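Local atomic coordinates of phenylalanyl-tRNA synthetase beta chain (Pyrococcus horikoshii, PDB entry 2CXI), a protein that is the N-terminal part of the beta subunit of an alpha2-beta2 synthetase that uses ATP to attach phenylalanine to tRNA(Phe). Residues V249-L254 against P276-K281; V65-K70 against K309-V314; E177-K182 against L210-I215; K98-Y103 against F198-I203; V6-L11 against F19-W24. All coordinates share one frame; numbering follows the deposited sequence.

Contact 1 of 5, residues V249-L254 against P276-K281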
# COMPACT_ATOMS: atom_id res chain seq x y z
N VAL A 249 13.09 25.82 -14.52
CA VAL A 249 14.46 26.34 -14.51
C VAL A 249 15.39 25.40 -13.69
O VAL A 249 16.45 25.00 -14.16
CB VAL A 249 14.48 27.82 -14.01
CG1 VAL A 249 15.92 28.27 -13.68
CG2 VAL A 249 13.80 28.75 -15.06
N MSE A 250 14.99 25.04 -12.47
CA MSE A 250 15.79 24.17 -11.58
C MSE A 250 16.11 22.83 -12.23
O MSE A 250 17.27 22.40 -12.22
CB MSE A 250 15.08 23.88 -10.24
CG MSE A 250 14.92 25.06 -9.29
SE MSE A 250 16.70 25.88 -8.72
CE MSE A 250 17.74 24.31 -8.45
N VAL A 251 15.09 22.13 -12.73
CA VAL A 251 15.33 20.79 -13.29
C VAL A 251 16.11 20.79 -14.62
O VAL A 251 16.86 19.87 -14.88
CB VAL A 251 14.00 19.95 -13.46
CG1 VAL A 251 13.21 19.89 -12.14
CG2 VAL A 251 13.10 20.51 -14.57
N THR A 252 15.90 21.80 -15.48
CA THR A 252 16.68 21.88 -16.70
C THR A 252 18.13 22.28 -16.42
O THR A 252 19.02 21.82 -17.12
CB THR A 252 16.04 22.76 -17.80
OG1 THR A 252 15.85 24.10 -17.32
CG2 THR A 252 14.59 22.24 -18.16
N ALA A 253 18.37 23.09 -15.39
CA ALA A 253 19.76 23.34 -15.00
C ALA A 253 20.45 22.01 -14.61
O ALA A 253 21.57 21.73 -15.04
CB ALA A 253 19.82 24.36 -13.88
N LEU A 254 19.77 21.19 -13.81
CA LEU A 254 20.30 19.89 -13.40
C LEU A 254 20.42 18.88 -14.54
O LEU A 254 21.38 18.08 -14.58
CB LEU A 254 19.50 19.33 -12.19
CG LEU A 254 19.59 20.10 -10.87
CD1 LEU A 254 18.71 19.49 -9.76
CD2 LEU A 254 21.06 20.26 -10.39
N PRO A 276 7.56 17.95 -13.19
CA PRO A 276 7.43 19.13 -14.06
C PRO A 276 6.77 18.79 -15.38
O PRO A 276 6.78 17.63 -15.83
CB PRO A 276 8.90 19.54 -14.33
CG PRO A 276 9.65 18.17 -14.34
CD PRO A 276 8.94 17.39 -13.22
N ASP A 277 6.20 19.80 -16.00
CA ASP A 277 5.70 19.67 -17.36
C ASP A 277 6.61 20.46 -18.27
O ASP A 277 6.55 21.69 -18.27
CB ASP A 277 4.30 20.24 -17.41
CG ASP A 277 3.66 20.16 -18.82
OD1 ASP A 277 4.31 19.73 -19.82
OD2 ASP A 277 2.50 20.54 -18.97
N LEU A 278 7.43 19.77 -19.07
CA LEU A 278 8.39 20.47 -19.92
C LEU A 278 7.96 20.46 -21.39
O LEU A 278 8.80 20.61 -22.27
CB LEU A 278 9.76 19.85 -19.74
CG LEU A 278 10.37 20.02 -18.34
CD1 LEU A 278 11.73 19.34 -18.37
CD2 LEU A 278 10.57 21.50 -17.93
N THR A 279 6.66 20.29 -21.64
CA THR A 279 6.12 20.43 -23.00
C THR A 279 6.54 21.79 -23.59
O THR A 279 6.28 22.84 -22.97
CB THR A 279 4.59 20.40 -22.92
OG1 THR A 279 4.18 19.13 -22.41
CG2 THR A 279 3.95 20.50 -24.31
N PRO A 280 7.16 21.80 -24.78
CA PRO A 280 7.60 23.06 -25.37
C PRO A 280 6.44 24.04 -25.46
O PRO A 280 5.29 23.62 -25.62
CB PRO A 280 8.16 22.64 -26.74
CG PRO A 280 8.51 21.19 -26.56
CD PRO A 280 7.50 20.64 -25.62
N LYS A 281 6.72 25.32 -25.27
CA LYS A 281 5.71 26.33 -25.48
C LYS A 281 5.66 26.79 -26.95
O LYS A 281 6.61 26.56 -27.72
CB LYS A 281 5.88 27.48 -24.53
CG LYS A 281 5.72 27.06 -23.06
CD LYS A 281 6.25 28.17 -22.17
CE LYS A 281 5.98 27.91 -20.70
NZ LYS A 281 6.03 29.22 -19.97
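Leu278, which reaches Thr252 on the facing helix, sits in a turn organised by one oxygen, Asp277 OD1. Thr279 holds that atom twice: its backbone N lies 3.0 Å from Asp277 OD1 with an N-H...O angle of 161°, closing an Asx turn, and Thr279 OG1 lies 2.7 Å from the same Asp277 OD1. The two donors use different sides of the carboxylate. The hydroxyl engages the syn lone pair, whereas the amide arrives on the anti side, 33° out of the plane, and together they should fix the rotation of the group. Residues 276-281 join strand 272-275 of the large mixed sheet to the first strand of the B5 domain, and helix 240-255, which lies against that sheet, supplies the other half of the contact. Across it everything is apolar. Val251 CG2 meets Pro276 CG (4.2 Å), the two side chains meeting at a slant, and the same methyl is 4.2 Å from Leu278 CD1. Thr252 CG2 lies 4.1 Å from both Leu278 CD1 and Leu278 CD2, so the leucine fork straddles the threonine methyl, the two side chains running antiparallel alongside one another. With chi1 at 59°, Thr252 turns OG1 back to the carbonyl oxygen of Asn248, one helical turn earlier, and presents its methyl to Leu278. Tyr82 also touches both Thr252 and Leu278.

Contact 2 of 5, residues V65-K70 against K309-V314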
# COMPACT_ATOMS: atom_id res chain seq x y z
N VAL A 65 23.90 29.80 -18.49
CA VAL A 65 24.91 30.56 -19.26
C VAL A 65 25.64 29.67 -20.31
O VAL A 65 25.76 30.04 -21.50
CB VAL A 65 25.91 31.23 -18.29
CG1 VAL A 65 27.09 31.90 -19.09
CG2 VAL A 65 25.20 32.25 -17.45
N ALA A 66 26.08 28.49 -19.86
CA ALA A 66 26.76 27.52 -20.71
C ALA A 66 25.82 27.07 -21.81
O ALA A 66 26.22 26.89 -22.95
CB ALA A 66 27.21 26.32 -19.88
N ARG A 67 24.56 26.89 -21.46
CA ARG A 67 23.58 26.43 -22.45
C ARG A 67 23.47 27.48 -23.56
O ARG A 67 23.61 27.16 -24.73
CB ARG A 67 22.22 26.18 -21.75
CG ARG A 67 21.11 25.48 -22.59
CD ARG A 67 19.99 25.00 -21.66
NE ARG A 67 19.49 26.13 -20.89
CZ ARG A 67 19.00 26.09 -19.65
NH1 ARG A 67 18.92 24.93 -18.97
NH2 ARG A 67 18.59 27.22 -19.10
N GLN A 68 23.27 28.75 -23.19
CA GLN A 68 23.22 29.81 -24.19
C GLN A 68 24.44 29.86 -25.07
O GLN A 68 24.32 29.99 -26.29
CB GLN A 68 23.13 31.18 -23.55
CG GLN A 68 21.98 31.88 -24.05
CD GLN A 68 20.92 31.48 -23.13
OE1 GLN A 68 19.76 31.30 -23.50
NE2 GLN A 68 21.33 31.28 -21.87
N ILE A 69 25.60 29.82 -24.44
CA ILE A 69 26.86 29.84 -25.19
C ILE A 69 26.96 28.65 -26.15
O ILE A 69 27.44 28.81 -27.28
CB ILE A 69 28.05 29.96 -24.23
CG1 ILE A 69 28.00 31.34 -23.56
CG2 ILE A 69 29.42 29.77 -24.97
CD1 ILE A 69 28.95 31.43 -22.31
N LYS A 70 26.56 27.46 -25.71
CA LYS A 70 26.61 26.29 -26.61
C LYS A 70 25.77 26.54 -27.87
O LYS A 70 26.20 26.20 -28.99
CB LYS A 70 26.13 24.99 -25.90
CG LYS A 70 27.23 24.36 -24.99
CD LYS A 70 26.85 22.97 -24.49
CE LYS A 70 25.74 23.04 -23.46
NZ LYS A 70 25.67 21.68 -22.75
N LYS A 309 19.49 29.29 -33.20
CA LYS A 309 20.53 29.66 -32.23
C LYS A 309 19.97 30.19 -30.92
O LYS A 309 20.69 30.26 -29.96
CB LYS A 309 21.47 30.73 -32.82
CG LYS A 309 22.38 30.26 -33.93
CD LYS A 309 23.13 31.43 -34.56
CE LYS A 309 23.92 30.94 -35.80
NZ LYS A 309 24.89 31.99 -36.27
N MSE A 310 18.70 30.61 -30.91
CA MSE A 310 18.03 31.17 -29.72
C MSE A 310 17.13 30.12 -29.06
O MSE A 310 16.33 30.42 -28.18
CB MSE A 310 17.24 32.42 -30.11
CG MSE A 310 18.12 33.50 -30.72
SE MSE A 310 19.56 34.02 -29.39
CE MSE A 310 18.46 34.93 -28.00
N MSE A 311 17.32 28.88 -29.49
CA MSE A 311 16.72 27.69 -28.89
C MSE A 311 15.27 27.47 -29.31
O MSE A 311 14.51 26.78 -28.60
CB MSE A 311 16.86 27.67 -27.36
CG MSE A 311 18.32 27.77 -26.90
SE MSE A 311 18.52 27.57 -24.98
CE MSE A 311 17.57 28.98 -24.46
N TYR A 312 14.89 28.00 -30.48
CA TYR A 312 13.54 27.76 -30.98
C TYR A 312 13.51 26.60 -31.96
O TYR A 312 14.43 26.41 -32.74
CB TYR A 312 12.93 28.96 -31.74
CG TYR A 312 12.63 30.20 -30.94
CD1 TYR A 312 11.33 30.47 -30.46
CD2 TYR A 312 13.64 31.15 -30.73
CE1 TYR A 312 11.06 31.65 -29.75
CE2 TYR A 312 13.36 32.32 -30.02
CZ TYR A 312 12.10 32.57 -29.56
OH TYR A 312 11.86 33.75 -28.88
N GLU A 313 12.40 25.86 -31.95
CA GLU A 313 12.05 25.04 -33.09
C GLU A 313 11.28 25.91 -34.04
O GLU A 313 10.45 26.71 -33.61
CB GLU A 313 11.22 23.81 -32.70
CG GLU A 313 10.77 23.01 -33.92
CD GLU A 313 9.85 21.88 -33.53
OE1 GLU A 313 10.35 20.87 -33.01
OE2 GLU A 313 8.63 22.02 -33.75
N VAL A 314 11.55 25.78 -35.33
CA VAL A 314 10.99 26.69 -36.33
C VAL A 314 10.48 25.87 -37.53
O VAL A 314 11.26 25.13 -38.14
CB VAL A 314 12.07 27.70 -36.88
CG1 VAL A 314 11.44 28.64 -37.89
CG2 VAL A 314 12.78 28.47 -35.75
O HOH W 1 17.43 31.97 -25.97
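The backbones come closest at Gln68 and Met310, whose CA atoms are 7.7 Å apart: a turn of helix 62-72 faces the chain reversal after helix 300-309 of the B5 domain. That reversal is a Schellman motif with Met311 as its C-prime residue, and the positive phi of Met311, 79°, is the expected signature. Met311, a selenomethionine here, has its CB directed at the helix, and its side chain crosses both Arg67 and Gln68 at about a right angle. Its selenium lies 4.1 Å from Arg67 CG, touching the aliphatic part of the arginine, whose guanidinium makes a cation-pi contact with Phe328. The Met311 chain runs straight through chi2 (-174°) and then bends at chi3 (-62°), which carries the terminal methyl to the glutamine: Met311 CE is 3.3 Å from Gln68 OE1, a close van der Waals approach. The neighbouring Tyr312 hydrogen-bonds Asp341; the side chain of Asp341, a predicted ligand of a magnesium shared with the alpha subunit, is about 8 Å from that of Met311. No direct hydrogen bond joins the segments; instead, a water donates to Met310 O at 2.9 Å and, weakly, to Gln68 OE1 at 3.5 Å.

Contact 3 of 5, residues E177-K182 against L210-I215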
# COMPACT_ATOMS: atom_id res chain seq x y z
N GLU A 177 6.34 27.85 16.13
CA GLU A 177 6.33 29.14 16.79
C GLU A 177 7.72 29.62 17.24
O GLU A 177 8.12 30.74 16.91
CB GLU A 177 5.36 29.06 17.98
CG GLU A 177 4.00 29.60 17.63
CD GLU A 177 4.12 31.02 17.13
OE1 GLU A 177 3.73 31.29 15.97
OE2 GLU A 177 4.66 31.86 17.89
N GLU A 178 8.45 28.76 17.94
CA GLU A 178 9.80 29.07 18.42
C GLU A 178 10.76 29.30 17.27
O GLU A 178 11.66 30.14 17.39
CB GLU A 178 10.34 27.96 19.32
CG GLU A 178 9.52 27.76 20.58
CD GLU A 178 10.03 26.64 21.47
OE1 GLU A 178 10.39 25.54 20.98
OE2 GLU A 178 10.03 26.87 22.71
N ILE A 179 10.60 28.55 16.19
CA ILE A 179 11.46 28.74 15.02
C ILE A 179 11.25 30.14 14.42
O ILE A 179 12.22 30.84 14.13
CB ILE A 179 11.25 27.62 13.96
CG1 ILE A 179 11.58 26.23 14.56
CG2 ILE A 179 12.12 27.89 12.73
CD1 ILE A 179 11.22 25.01 13.60
N LEU A 180 9.98 30.54 14.23
CA LEU A 180 9.68 31.90 13.71
C LEU A 180 10.30 32.98 14.59
O LEU A 180 10.82 33.98 14.09
CB LEU A 180 8.18 32.12 13.57
CG LEU A 180 7.47 31.27 12.51
CD1 LEU A 180 6.17 31.92 12.16
CD2 LEU A 180 8.33 31.14 11.25
N GLU A 181 10.27 32.75 15.90
CA GLU A 181 10.81 33.70 16.88
C GLU A 181 12.34 33.72 16.94
O GLU A 181 12.95 34.77 16.87
CB GLU A 181 10.21 33.34 18.25
CG GLU A 181 10.45 34.35 19.35
CD GLU A 181 10.34 33.72 20.75
OE1 GLU A 181 9.72 32.63 20.89
OE2 GLU A 181 10.90 34.32 21.71
N LYS A 182 12.96 32.54 17.02
CA LYS A 182 14.40 32.41 17.30
C LYS A 182 15.33 32.27 16.09
O LYS A 182 16.47 32.71 16.13
CB LYS A 182 14.65 31.19 18.20
CG LYS A 182 14.02 31.31 19.57
CD LYS A 182 14.78 32.36 20.40
CE LYS A 182 13.82 33.31 21.08
NZ LYS A 182 12.93 32.56 22.04
N LEU A 210 10.89 17.75 6.31
CA LEU A 210 11.82 18.30 5.34
C LEU A 210 12.08 19.79 5.56
O LEU A 210 13.24 20.20 5.60
CB LEU A 210 11.29 18.07 3.91
CG LEU A 210 11.56 16.70 3.30
CD1 LEU A 210 10.64 15.64 3.97
CD2 LEU A 210 11.28 16.81 1.78
N SER A 211 11.02 20.58 5.70
CA SER A 211 11.15 22.03 5.79
C SER A 211 9.84 22.65 6.25
O SER A 211 8.79 21.98 6.29
CB SER A 211 11.53 22.58 4.40
OG SER A 211 10.40 22.49 3.51
N MSE A 212 9.89 23.93 6.62
CA MSE A 212 8.69 24.72 6.75
C MSE A 212 8.71 25.83 5.70
O MSE A 212 9.32 26.88 5.95
CB MSE A 212 8.63 25.32 8.17
CG MSE A 212 7.55 26.36 8.34
SE MSE A 212 7.31 26.95 10.24
CE MSE A 212 9.04 27.44 10.64
N PRO A 213 8.13 25.62 4.50
CA PRO A 213 8.10 26.71 3.50
C PRO A 213 7.35 27.95 4.03
O PRO A 213 6.36 27.81 4.77
CB PRO A 213 7.37 26.09 2.31
CG PRO A 213 7.60 24.59 2.46
CD PRO A 213 7.51 24.38 3.99
N PRO A 214 7.79 29.16 3.69
CA PRO A 214 9.00 29.44 2.92
C PRO A 214 10.14 29.91 3.82
O PRO A 214 10.90 30.82 3.45
CB PRO A 214 8.55 30.64 2.06
CG PRO A 214 7.64 31.44 3.02
CD PRO A 214 7.01 30.39 3.95
N ILE A 215 10.27 29.28 4.99
CA ILE A 215 11.10 29.77 6.10
C ILE A 215 12.48 29.10 6.17
O ILE A 215 13.50 29.77 6.01
CB ILE A 215 10.34 29.61 7.44
CG1 ILE A 215 8.96 30.33 7.39
CG2 ILE A 215 11.22 30.12 8.66
CD1 ILE A 215 9.01 31.89 7.07
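Met212, a selenomethionine in this crystal, sends its terminal methyl into the notch between two successive side chains of helix 176-182. Ile179 and Met212 meet tip to tip, with Met212 CE 3.7 Å from Ile179 CG2 and 4.0 Å from Ile179 CB, while Leu180 slants in and places its CD2 3.8 Å from that same Met212 CE. The chain from the strand is extended up to SE (chi1 170°, chi2 172°) and turns only at chi3 (53°), which sets the methyl in the notch. A reciprocal bump comes from the helix: Leu180 CD2 fits between Met212 and Ile215, 4.0 Å from both Ile215 CG1 and Ile215 CG2, the leucine crossing the isoleucine at about a right angle. The hollow that receives it depends on the chain reversing after the strand. Ile215 N bonds back to Met212 O at 2.8 Å around a cis peptide before Pro214, a type VI turn that brings Met212 and Ile215 side by side. The helix thus lies against the end of strand 209-212 in the B3/4 region, where Met212 also touches Leu201 and Leu180 touches Tyr199 of the adjoining antiparallel strand 199-204.

Contact 4 of 5, residues K98-Y103 against F198-I203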
# COMPACT_ATOMS: atom_id res chain seq x y z
N LYS A 98 -4.76 26.82 1.30
CA LYS A 98 -5.28 27.66 0.20
C LYS A 98 -5.08 29.16 0.40
O LYS A 98 -4.74 29.85 -0.56
CB LYS A 98 -6.74 27.36 -0.12
CG LYS A 98 -7.32 28.12 -1.36
CD LYS A 98 -6.56 27.77 -2.67
CE LYS A 98 -7.26 28.41 -3.87
NZ LYS A 98 -6.45 28.37 -5.16
N ASP A 99 -5.24 29.64 1.64
CA ASP A 99 -5.10 31.06 1.92
C ASP A 99 -3.87 31.28 2.78
O ASP A 99 -3.73 32.32 3.43
CB ASP A 99 -6.38 31.58 2.61
CG ASP A 99 -6.49 33.11 2.57
OD1 ASP A 99 -6.01 33.74 1.58
OD2 ASP A 99 -7.03 33.74 3.51
N ILE A 100 -2.94 30.32 2.77
CA ILE A 100 -1.71 30.45 3.55
C ILE A 100 -0.47 30.40 2.64
O ILE A 100 0.41 31.31 2.71
CB ILE A 100 -1.64 29.34 4.68
CG1 ILE A 100 -2.87 29.44 5.61
CG2 ILE A 100 -0.28 29.38 5.44
CD1 ILE A 100 -3.05 28.24 6.57
N ARG A 101 -0.38 29.35 1.82
CA ARG A 101 0.67 29.24 0.79
C ARG A 101 0.23 28.13 -0.20
O ARG A 101 0.66 26.99 -0.09
CB ARG A 101 2.05 28.98 1.41
CG ARG A 101 3.23 29.14 0.42
CD ARG A 101 4.63 29.11 1.08
NE ARG A 101 5.65 29.45 0.07
CZ ARG A 101 5.91 30.68 -0.36
NH1 ARG A 101 6.82 30.86 -1.32
NH2 ARG A 101 5.29 31.75 0.17
N PRO A 102 -0.70 28.48 -1.11
CA PRO A 102 -1.56 27.47 -1.73
C PRO A 102 -0.88 26.41 -2.60
O PRO A 102 -1.32 25.25 -2.55
CB PRO A 102 -2.55 28.31 -2.57
CG PRO A 102 -1.88 29.66 -2.75
CD PRO A 102 -1.07 29.85 -1.50
N TYR A 103 0.16 26.76 -3.37
CA TYR A 103 0.70 25.85 -4.40
C TYR A 103 2.06 25.29 -4.06
O TYR A 103 2.91 26.01 -3.56
CB TYR A 103 0.77 26.52 -5.79
CG TYR A 103 -0.59 26.96 -6.23
CD1 TYR A 103 -1.56 26.01 -6.62
CD2 TYR A 103 -0.95 28.32 -6.23
CE1 TYR A 103 -2.86 26.43 -7.00
CE2 TYR A 103 -2.22 28.75 -6.61
CZ TYR A 103 -3.17 27.79 -6.99
OH TYR A 103 -4.42 28.21 -7.37
N PHE A 198 -2.41 28.24 10.70
CA PHE A 198 -1.50 27.09 10.54
C PHE A 198 -0.27 27.52 9.74
O PHE A 198 -0.34 28.52 8.99
CB PHE A 198 -2.20 25.93 9.83
CG PHE A 198 -3.47 25.48 10.49
CD1 PHE A 198 -3.45 24.95 11.78
CD2 PHE A 198 -4.69 25.62 9.83
CE1 PHE A 198 -4.64 24.56 12.42
CE2 PHE A 198 -5.90 25.22 10.45
CZ PHE A 198 -5.86 24.69 11.75
N TYR A 199 0.84 26.82 9.91
CA TYR A 199 2.04 27.09 9.07
C TYR A 199 2.27 25.94 8.09
O TYR A 199 1.96 24.78 8.41
CB TYR A 199 3.30 27.32 9.92
CG TYR A 199 3.20 28.42 10.96
CD1 TYR A 199 2.35 29.52 10.79
CD2 TYR A 199 3.97 28.35 12.13
CE1 TYR A 199 2.27 30.53 11.74
CE2 TYR A 199 3.91 29.35 13.08
CZ TYR A 199 3.04 30.43 12.88
OH TYR A 199 2.99 31.43 13.81
N PRO A 200 2.78 26.24 6.89
CA PRO A 200 3.03 25.19 5.90
C PRO A 200 4.18 24.30 6.40
O PRO A 200 5.18 24.81 6.92
CB PRO A 200 3.46 25.96 4.63
CG PRO A 200 3.11 27.43 4.90
CD PRO A 200 3.18 27.58 6.39
N LEU A 201 4.02 23.00 6.24
CA LEU A 201 5.06 22.07 6.59
C LEU A 201 5.19 21.02 5.46
O LEU A 201 4.20 20.53 4.94
CB LEU A 201 4.72 21.39 7.93
CG LEU A 201 5.88 21.00 8.83
CD1 LEU A 201 6.68 22.26 9.21
CD2 LEU A 201 5.32 20.32 10.10
N LEU A 202 6.43 20.72 5.09
CA LEU A 202 6.72 19.66 4.12
C LEU A 202 7.29 18.45 4.90
O LEU A 202 8.34 18.57 5.50
CB LEU A 202 7.76 20.16 3.11
CG LEU A 202 8.05 19.28 1.88
CD1 LEU A 202 6.75 18.93 1.01
CD2 LEU A 202 9.21 19.90 1.05
N ILE A 203 6.58 17.33 4.88
CA ILE A 203 6.84 16.23 5.81
C ILE A 203 6.72 14.89 5.10
O ILE A 203 5.89 14.74 4.15
CB ILE A 203 5.88 16.35 7.06
CG1 ILE A 203 6.21 15.27 8.11
CG2 ILE A 203 4.45 16.18 6.71
CD1 ILE A 203 5.68 15.62 9.53
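Ile100 and Arg101 pack against Pro200 and Phe198, bringing the loop that leads into strand 103-110 onto strand 199-204 and the residue before it in the large mixed sheet; the latter strand belongs to the B3/4 region. The closest approach of the backbones, 6.9 Å, is between the CA atoms of Arg101 and Pro200. From a CB directed at the strand, the Ile100 side chain forks into two branches of different tasks. The short branch, Ile100 CG2, stands 3.9 Å from Pro200 CG and also grazes Pro200 CD, so it rests on the outer rim of the proline ring; it is besides 3.7 Å from Phe198 O. The longer branch leaves through CG1, opposite the carbonyl carbon (chi1 -58°), and stretches out (chi2 169°) until Ile100 CD1 arrives 3.6 Å from Phe198 O and 4.1 Å from Phe198 CB. This methyl is at the edge of the Phe198 ring, near its plane. Both branches therefore border the carbonyl oxygen of Phe198, which is buried without a hydrogen-bond partner anywhere in the model. With an alanine here both methyls are gone, and Phe198 CB would probably lose its neighbour and Pro200 one of its two, opening a gap beside the carbonyl. Arg101 begins toward the strand but its extended chain leads away: the guanidinium is held by the carbonyl oxygens of Arg137 and Arg138, with NE bonded to Thr236 OG1. What it gives to the contact is its root, Arg101 CB, 4.0 Å from Pro200 CG.

Contact 5 of 5, residues V6-L11 against F19-W24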
# COMPACT_ATOMS: atom_id res chain seq x y z
N VAL A 6 30.29 32.44 -10.66
CA VAL A 6 30.48 31.17 -11.33
C VAL A 6 31.97 30.82 -11.42
O VAL A 6 32.87 31.71 -11.41
CB VAL A 6 29.88 31.15 -12.76
CG1 VAL A 6 28.32 31.29 -12.75
CG2 VAL A 6 30.48 32.25 -13.64
N SER A 7 32.22 29.53 -11.55
CA SER A 7 33.57 29.07 -11.77
C SER A 7 33.89 28.91 -13.24
O SER A 7 33.10 28.33 -13.99
CB SER A 7 33.83 27.79 -10.93
OG SER A 7 34.72 26.93 -11.57
N LYS A 8 35.03 29.47 -13.67
CA LYS A 8 35.44 29.36 -15.08
C LYS A 8 35.52 27.90 -15.53
O LYS A 8 35.09 27.58 -16.64
CB LYS A 8 36.79 30.04 -15.35
CG LYS A 8 37.29 29.93 -16.82
CD LYS A 8 38.65 30.73 -16.93
CE LYS A 8 39.22 30.74 -18.37
NZ LYS A 8 39.75 29.39 -18.83
N SER A 9 36.09 27.04 -14.69
CA SER A 9 36.24 25.62 -15.09
C SER A 9 34.85 24.91 -15.09
O SER A 9 34.63 23.98 -15.89
CB SER A 9 37.26 24.88 -14.19
OG SER A 9 36.76 24.74 -12.87
N ASP A 10 33.94 25.36 -14.24
CA ASP A 10 32.56 24.79 -14.24
C ASP A 10 31.90 25.12 -15.58
O ASP A 10 31.36 24.25 -16.24
CB ASP A 10 31.75 25.30 -13.06
CG ASP A 10 30.39 24.63 -12.93
OD1 ASP A 10 30.29 23.42 -13.15
OD2 ASP A 10 29.36 25.26 -12.56
N LEU A 11 31.96 26.40 -16.02
CA LEU A 11 31.41 26.79 -17.32
C LEU A 11 32.00 25.99 -18.48
O LEU A 11 31.26 25.49 -19.36
CB LEU A 11 31.74 28.27 -17.55
CG LEU A 11 30.83 29.46 -17.20
CD1 LEU A 11 29.34 29.30 -16.91
CD2 LEU A 11 31.53 30.60 -16.46
N PHE A 19 38.35 28.53 -23.10
CA PHE A 19 38.51 29.80 -23.81
C PHE A 19 39.43 30.70 -23.02
O PHE A 19 39.47 30.65 -21.78
CB PHE A 19 37.18 30.52 -24.01
CG PHE A 19 36.11 29.68 -24.61
CD1 PHE A 19 35.90 29.68 -25.99
CD2 PHE A 19 35.28 28.92 -23.80
CE1 PHE A 19 34.88 28.91 -26.56
CE2 PHE A 19 34.26 28.14 -24.38
CZ PHE A 19 34.08 28.14 -25.75
N SER A 20 40.17 31.56 -23.72
CA SER A 20 40.94 32.57 -22.94
C SER A 20 40.01 33.58 -22.26
O SER A 20 38.81 33.67 -22.58
CB SER A 20 41.89 33.32 -23.85
OG SER A 20 41.14 34.04 -24.80
N ILE A 21 40.57 34.33 -21.30
CA ILE A 21 39.85 35.44 -20.70
C ILE A 21 39.40 36.46 -21.76
O ILE A 21 38.27 36.98 -21.73
CB ILE A 21 40.70 36.11 -19.59
CG1 ILE A 21 40.96 35.13 -18.43
CG2 ILE A 21 40.01 37.40 -19.13
CD1 ILE A 21 39.67 34.64 -17.70
N GLU A 22 40.28 36.72 -22.73
CA GLU A 22 39.93 37.65 -23.80
C GLU A 22 38.73 37.15 -24.64
O GLU A 22 37.86 37.93 -25.01
CB GLU A 22 41.16 37.96 -24.69
CG GLU A 22 40.80 38.81 -25.92
CD GLU A 22 42.03 39.30 -26.70
OE1 GLU A 22 43.15 39.13 -26.23
OE2 GLU A 22 41.83 39.83 -27.80
N GLU A 23 38.67 35.85 -24.91
CA GLU A 23 37.51 35.25 -25.61
C GLU A 23 36.22 35.26 -24.74
O GLU A 23 35.11 35.45 -25.25
CB GLU A 23 37.83 33.83 -26.04
CG GLU A 23 38.84 33.76 -27.20
CD GLU A 23 39.31 32.36 -27.52
OE1 GLU A 23 39.47 31.56 -26.59
OE2 GLU A 23 39.54 32.07 -28.72
N TRP A 24 36.40 35.07 -23.43
CA TRP A 24 35.29 35.11 -22.44
C TRP A 24 34.54 36.43 -22.45
O TRP A 24 33.34 36.48 -22.18
CB TRP A 24 35.77 34.71 -21.04
CG TRP A 24 35.59 33.20 -20.79
CD1 TRP A 24 36.56 32.23 -20.71
CD2 TRP A 24 34.33 32.52 -20.65
NE1 TRP A 24 35.98 30.99 -20.51
CE2 TRP A 24 34.62 31.13 -20.51
CE3 TRP A 24 32.99 32.93 -20.71
CZ2 TRP A 24 33.61 30.16 -20.35
CZ3 TRP A 24 31.97 31.97 -20.54
CH2 TRP A 24 32.30 30.60 -20.38
O HOH W 2 41.82 29.05 -20.61
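The indole of Trp24 meets Leu11 and Lys8 across the contact, and Phe19 CG, of Trp24's own segment, stands 4.2 Å above one face, offset toward the rim, its ring turned steeply to the indole. At the six-membered end, Trp24 CH2 is 3.7 Å from Leu11 CG; at the pyrrole end, Trp24 CD1 is 3.8 Å from Lys8 CE. Phe47 adds an edge-to-face ring contact from strand 44-51. The contact joins helices 8-15 and 21-30, consecutive in the N-terminal region; a capping box starts the second, Ser20 OG accepting from Glu23 N (3.1 Å) and Ser20 N donating to Glu23 OE1 (3.0 Å). Lys8 runs straight from CB to CE, passing Ile21 CD1, and bends at chi4 (-70°), which turns its amine to Phe19. Lys8 NZ gives a weak bond to Phe19 O (3.2 Å), and a water joins the same two atoms. A phenylalanine in place of Trp24 has no indole N-H, and Glu12, which NE1 engages, would probably lose that donor while Lys8 lost part of its apolar wall. Because Glu12 OE2 also takes Lys8 NZ in a salt bridge and accepts from Phe19 N, the carboxylate is probably well stabilised in its charged form.

Two groups emerge. Contacts 3 and 4, centres 12 Å apart, share a sheet: strands 209-212 and 199-204 are neighbours, with Ser211 O 2.9 Å from Leu202 N, and their segments alternate along the chain. Contacts 1, 2 and 5 are linked by touching pairs in which helix 62-72 is the middle piece. Arg67 NH1 of contact 2 packs 3.6 Å from Thr252 OG1 of contact 1, and Ile69 CD1 of contact 2 lies 3.5 Å from Trp24 CZ3 of contact 5. Contact 2 stands nearest the predicted magnesium ligands, and its centre is about 40 Å from that of contact 3, on the opposite side of the chain's centre.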